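Local coordinates for sulfonate ABC transporter, periplasmic sulfonate-binding protein SsuA (Methylobacillus flagellatus, PDB 3UIF), which probably binds sulfonates or related sulfate esters in the periplasm and passes them to an ABC transporter for import, at residues A[91-100]-A[269-278]. Numbering follows the deposited sequence.
With GOL (glycerol), chain D.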
loop_
_atom_site.group_PDB
_atom_site.type_symbol
_atom_site.label_atom_id
_atom_site.label_comp_id
_atom_site.label_asym_id
_atom_site.label_seq_id
_atom_site.Cartn_x
_atom_site.Cartn_y
_atom_site.Cartn_z
ATOM N N LEU A 91 -5.370 -7.651 -9.752
ATOM C CA LEU A 91 -5.800 -7.367 -8.385
ATOM C C LEU A 91 -7.142 -8.072 -8.121
ATOM O O LEU A 91 -8.162 -7.712 -8.735
ATOM C CB LEU A 91 -5.918 -5.858 -8.144
ATOM C CG LEU A 91 -6.339 -5.416 -6.738
ATOM C CD1 LEU A 91 -5.290 -5.788 -5.692
ATOM C CD2 LEU A 91 -6.576 -3.917 -6.731
ATOM N N VAL A 92 -7.129 -9.069 -7.221
ATOM C CA VAL A 92 -8.343 -9.843 -6.882
ATOM C C VAL A 92 -8.928 -9.510 -5.505
ATOM O O VAL A 92 -10.037 -9.946 -5.183
ATOM C CB VAL A 92 -8.148 -11.366 -7.008
ATOM C CG1 VAL A 92 -7.910 -11.764 -8.468
ATOM C CG2 VAL A 92 -7.034 -11.861 -6.085
ATOM N N ALA A 93 -8.173 -8.754 -4.707
ATOM C CA ALA A 93 -8.642 -8.214 -3.427
ATOM C C ALA A 93 -7.792 -7.003 -3.003
ATOM O O ALA A 93 -6.647 -7.170 -2.548
ATOM C CB ALA A 93 -8.631 -9.291 -2.341
ATOM N N PRO A 94 -8.342 -5.783 -3.176
ATOM C CA PRO A 94 -7.680 -4.572 -2.720
ATOM C C PRO A 94 -7.622 -4.590 -1.197
ATOM O O PRO A 94 -8.610 -4.976 -0.564
ATOM C CB PRO A 94 -8.607 -3.449 -3.208
ATOM C CG PRO A 94 -9.464 -4.053 -4.263
ATOM C CD PRO A 94 -9.622 -5.480 -3.837
ATOM N N TRP A 95 -6.482 -4.199 -0.622
ATOM C CA TRP A 95 -6.336 -4.226 0.823
ATOM C C TRP A 95 -6.735 -2.927 1.505
ATOM O O TRP A 95 -6.608 -2.778 2.722
ATOM C CB TRP A 95 -4.932 -4.683 1.217
ATOM C CG TRP A 95 -3.784 -3.754 0.856
ATOM C CD1 TRP A 95 -3.841 -2.397 0.527
ATOM C CD2 TRP A 95 -2.352 -4.087 0.822
ATOM N NE1 TRP A 95 -2.591 -1.896 0.288
ATOM C CE2 TRP A 95 -1.650 -2.843 0.458
ATOM C CE3 TRP A 95 -1.603 -5.246 1.058
ATOM C CZ2 TRP A 95 -0.260 -2.788 0.323
ATOM C CZ3 TRP A 95 -0.205 -5.173 0.928
ATOM C CH2 TRP A 95 0.446 -3.968 0.569
ATOM N N GLY A 96 -7.228 -1.979 0.719
ATOM C CA GLY A 96 -7.610 -0.685 1.230
ATOM C C GLY A 96 -6.527 0.347 0.992
ATOM O O GLY A 96 -5.833 0.336 -0.047
ATOM N N THR A 97 -6.372 1.253 1.943
ATOM C CA THR A 97 -5.375 2.277 1.773
ATOM C C THR A 97 -4.309 2.056 2.788
ATOM O O THR A 97 -4.546 2.061 3.996
ATOM C CB THR A 97 -5.940 3.704 1.846
ATOM O OG1 THR A 97 -6.938 3.768 2.871
ATOM C CG2 THR A 97 -6.553 4.102 0.507
ATOM N N THR A 98 -3.110 1.836 2.288
ATOM C CA THR A 98 -2.074 1.380 3.166
ATOM C C THR A 98 -1.393 2.524 3.957
ATOM O O THR A 98 -1.182 2.379 5.163
ATOM C CB THR A 98 -1.160 0.341 2.455
ATOM O OG1 THR A 98 -0.301 -0.290 3.409
ATOM C CG2 THR A 98 -0.362 0.932 1.324
ATOM N N SER A 99 -1.134 3.674 3.312
ATOM C CA SER A 99 -0.394 4.763 3.961
ATOM C C SER A 99 -0.788 6.173 3.540
ATOM O O SER A 99 -1.049 6.433 2.355
ATOM C CB SER A 99 1.105 4.620 3.663
ATOM O OG SER A 99 1.474 3.263 3.503
ATOM N N ASN A 100 -0.782 7.095 4.496
ATOM C CA ASN A 100 -0.759 8.509 4.167
ATOM C C ASN A 100 0.670 8.950 3.813
ATOM O O ASN A 100 1.647 8.219 4.052
ATOM C CB ASN A 100 -1.312 9.363 5.323
ATOM C CG ASN A 100 -2.797 9.147 5.557
ATOM O OD1 ASN A 100 -3.643 9.521 4.730
ATOM N ND2 ASN A 100 -3.127 8.547 6.697
ATOM N N ARG A 269 -10.373 2.276 5.744
ATOM C CA ARG A 269 -8.978 2.029 5.405
ATOM C C ARG A 269 -8.740 0.605 4.885
ATOM O O ARG A 269 -7.724 0.336 4.240
ATOM C CB ARG A 269 -8.062 2.328 6.597
ATOM C CG ARG A 269 -7.973 3.801 6.987
ATOM C CD ARG A 269 -7.261 4.680 5.968
ATOM N NE ARG A 269 -5.870 4.277 5.786
ATOM C CZ ARG A 269 -4.834 4.720 6.506
ATOM N NH1 ARG A 269 -5.000 5.608 7.482
ATOM N NH2 ARG A 269 -3.620 4.278 6.234
ATOM N N TRP A 270 -9.686 -0.285 5.160
ATOM C CA TRP A 270 -9.564 -1.688 4.844
ATOM C C TRP A 270 -10.438 -2.079 3.685
ATOM O O TRP A 270 -10.538 -3.252 3.346
ATOM C CB TRP A 270 -9.917 -2.509 6.087
ATOM C CG TRP A 270 -8.876 -2.419 7.186
ATOM C CD1 TRP A 270 -8.842 -1.529 8.259
ATOM C CD2 TRP A 270 -7.671 -3.239 7.342
ATOM N NE1 TRP A 270 -7.742 -1.734 9.041
ATOM C CE2 TRP A 270 -6.991 -2.739 8.555
ATOM C CE3 TRP A 270 -7.100 -4.300 6.630
ATOM C CZ2 TRP A 270 -5.793 -3.299 9.015
ATOM C CZ3 TRP A 270 -5.900 -4.849 7.109
ATOM C CH2 TRP A 270 -5.266 -4.362 8.274
ATOM N N SER A 271 -11.072 -1.095 3.053
ATOM C CA SER A 271 -12.066 -1.342 2.017
ATOM C C SER A 271 -11.516 -2.100 0.808
ATOM O O SER A 271 -10.460 -1.770 0.287
ATOM C CB SER A 271 -12.718 -0.030 1.581
ATOM O OG SER A 271 -13.602 -0.236 0.498
ATOM N N PRO A 272 -12.236 -3.134 0.369
ATOM C CA PRO A 272 -11.856 -3.915 -0.807
ATOM C C PRO A 272 -12.617 -3.499 -2.060
ATOM O O PRO A 272 -12.517 -4.142 -3.100
ATOM C CB PRO A 272 -12.257 -5.328 -0.400
ATOM C CG PRO A 272 -13.464 -5.113 0.469
ATOM C CD PRO A 272 -13.247 -3.823 1.192
ATOM N N LEU A 273 -13.388 -2.424 -1.951
ATOM C CA LEU A 273 -14.226 -1.965 -3.051
ATOM C C LEU A 273 -13.420 -1.446 -4.233
ATOM O O LEU A 273 -12.406 -0.755 -4.064
ATOM C CB LEU A 273 -15.202 -0.889 -2.556
ATOM C CG LEU A 273 -16.162 -1.364 -1.460
ATOM C CD1 LEU A 273 -17.180 -0.288 -1.148
ATOM C CD2 LEU A 273 -16.867 -2.663 -1.856
ATOM N N TYR A 274 -13.891 -1.789 -5.424
ATOM C CA TYR A 274 -13.295 -1.331 -6.663
ATOM C C TYR A 274 -13.994 -0.053 -7.069
ATOM O O TYR A 274 -14.511 0.058 -8.169
ATOM C CB TYR A 274 -13.416 -2.407 -7.758
ATOM C CG TYR A 274 -12.504 -3.607 -7.546
ATOM C CD1 TYR A 274 -12.817 -4.585 -6.588
ATOM C CD2 TYR A 274 -11.323 -3.763 -8.300
ATOM C CE1 TYR A 274 -11.990 -5.669 -6.381
ATOM C CE2 TYR A 274 -10.484 -4.850 -8.104
ATOM C CZ TYR A 274 -10.824 -5.798 -7.141
ATOM O OH TYR A 274 -10.008 -6.885 -6.923
ATOM N N ASP A 275 -13.996 0.919 -6.170
ATOM C CA ASP A 275 -14.762 2.134 -6.382
ATOM C C ASP A 275 -14.069 3.126 -7.325
ATOM O O ASP A 275 -12.980 2.862 -7.830
ATOM C CB ASP A 275 -15.205 2.778 -5.044
ATOM C CG ASP A 275 -14.045 3.077 -4.082
ATOM O OD1 ASP A 275 -12.872 3.201 -4.515
ATOM O OD2 ASP A 275 -14.328 3.214 -2.860
ATOM N N VAL A 276 -14.714 4.258 -7.565
ATOM C CA VAL A 276 -14.175 5.263 -8.460
ATOM C C VAL A 276 -12.791 5.773 -8.019
ATOM O O VAL A 276 -11.898 5.980 -8.860
ATOM C CB VAL A 276 -15.179 6.419 -8.678
ATOM C CG1 VAL A 276 -14.626 7.418 -9.680
ATOM C CG2 VAL A 276 -16.503 5.870 -9.195
ATOM N N ALA A 277 -12.604 5.935 -6.710
ATOM C CA ALA A 277 -11.320 6.402 -6.168
ATOM C C ALA A 277 -10.175 5.389 -6.369
ATOM O O ALA A 277 -9.017 5.784 -6.590
ATOM C CB ALA A 277 -11.460 6.789 -4.701
ATOM N N LEU A 278 -10.503 4.093 -6.304
ATOM C CA LEU A 278 -9.547 3.033 -6.669
ATOM C C LEU A 278 -9.148 3.062 -8.147
ATOM O O LEU A 278 -7.961 3.064 -8.475
ATOM C CB LEU A 278 -10.091 1.652 -6.308
ATOM C CG LEU A 278 -9.136 0.518 -6.657
ATOM C CD1 LEU A 278 -8.907 -0.418 -5.488
ATOM C CD2 LEU A 278 -9.624 -0.209 -7.900
HETATM C C1 GOL D . -3.453 -1.916 5.750
HETATM O O1 GOL D . -2.900 -2.626 4.626
HETATM C C2 GOL D . -4.918 -1.565 5.492
HETATM O O2 GOL D . -5.096 -1.126 4.134
HETATM C C3 GOL D . -5.281 -0.436 6.419
HETATM O O3 GOL D . -4.320 0.602 6.262
HETATM O O HOH W 1 -9.407 -5.139 1.996
#
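An interlobe linker of a periplasmic binding protein, here the chain running from strand 89-94 of one sheet toward strand 102-106 of the other, meets residues 269-278 along most of its length. At the middle, Thr97 N donates to Arg269 O (2.8 Å), and Gly96 brings its CA-H close to the carbonyls of Arg269 and Ser271. The arginine then returns the grip. Two successive bends in its chain (chi2 -68°, chi3 -62°) bring the guanidinium across Thr97, and it takes Thr97 O side-on at its edge: NE lies 3.1 Å and NH2 3.3 Å from that oxygen, both on one face of the carbonyl plane. Salt bridges from NH1 to Asp262 and from NH2 to Glu258 hold the group further and probably balance its charge. At the other end, Pro94 lays CG over the face of the Tyr274 ring, 3.8 Å from its centroid, a CH-pi contact, while Leu278 CD1 packs against Pro94 CB. The tyrosine OH reaches past the proline to donate to Leu91 O (2.7 Å), approaching 55° above the carbonyl plane. One water joins the backbones, donating to Pro94 O (2.7 Å) and Trp270 O. A glycerol, probably from the crystallisation liquor, occupies the junction: its O3 donates to Thr97 O (2.7 Å), its C3 lies over the centre of one face of the Trp270 indole, and it is also hydrogen-bonded to Tyr259 OH. Such a setting is consistent with the interlobe cleft of type II periplasmic binding proteins, where hinge segments border the ligand site.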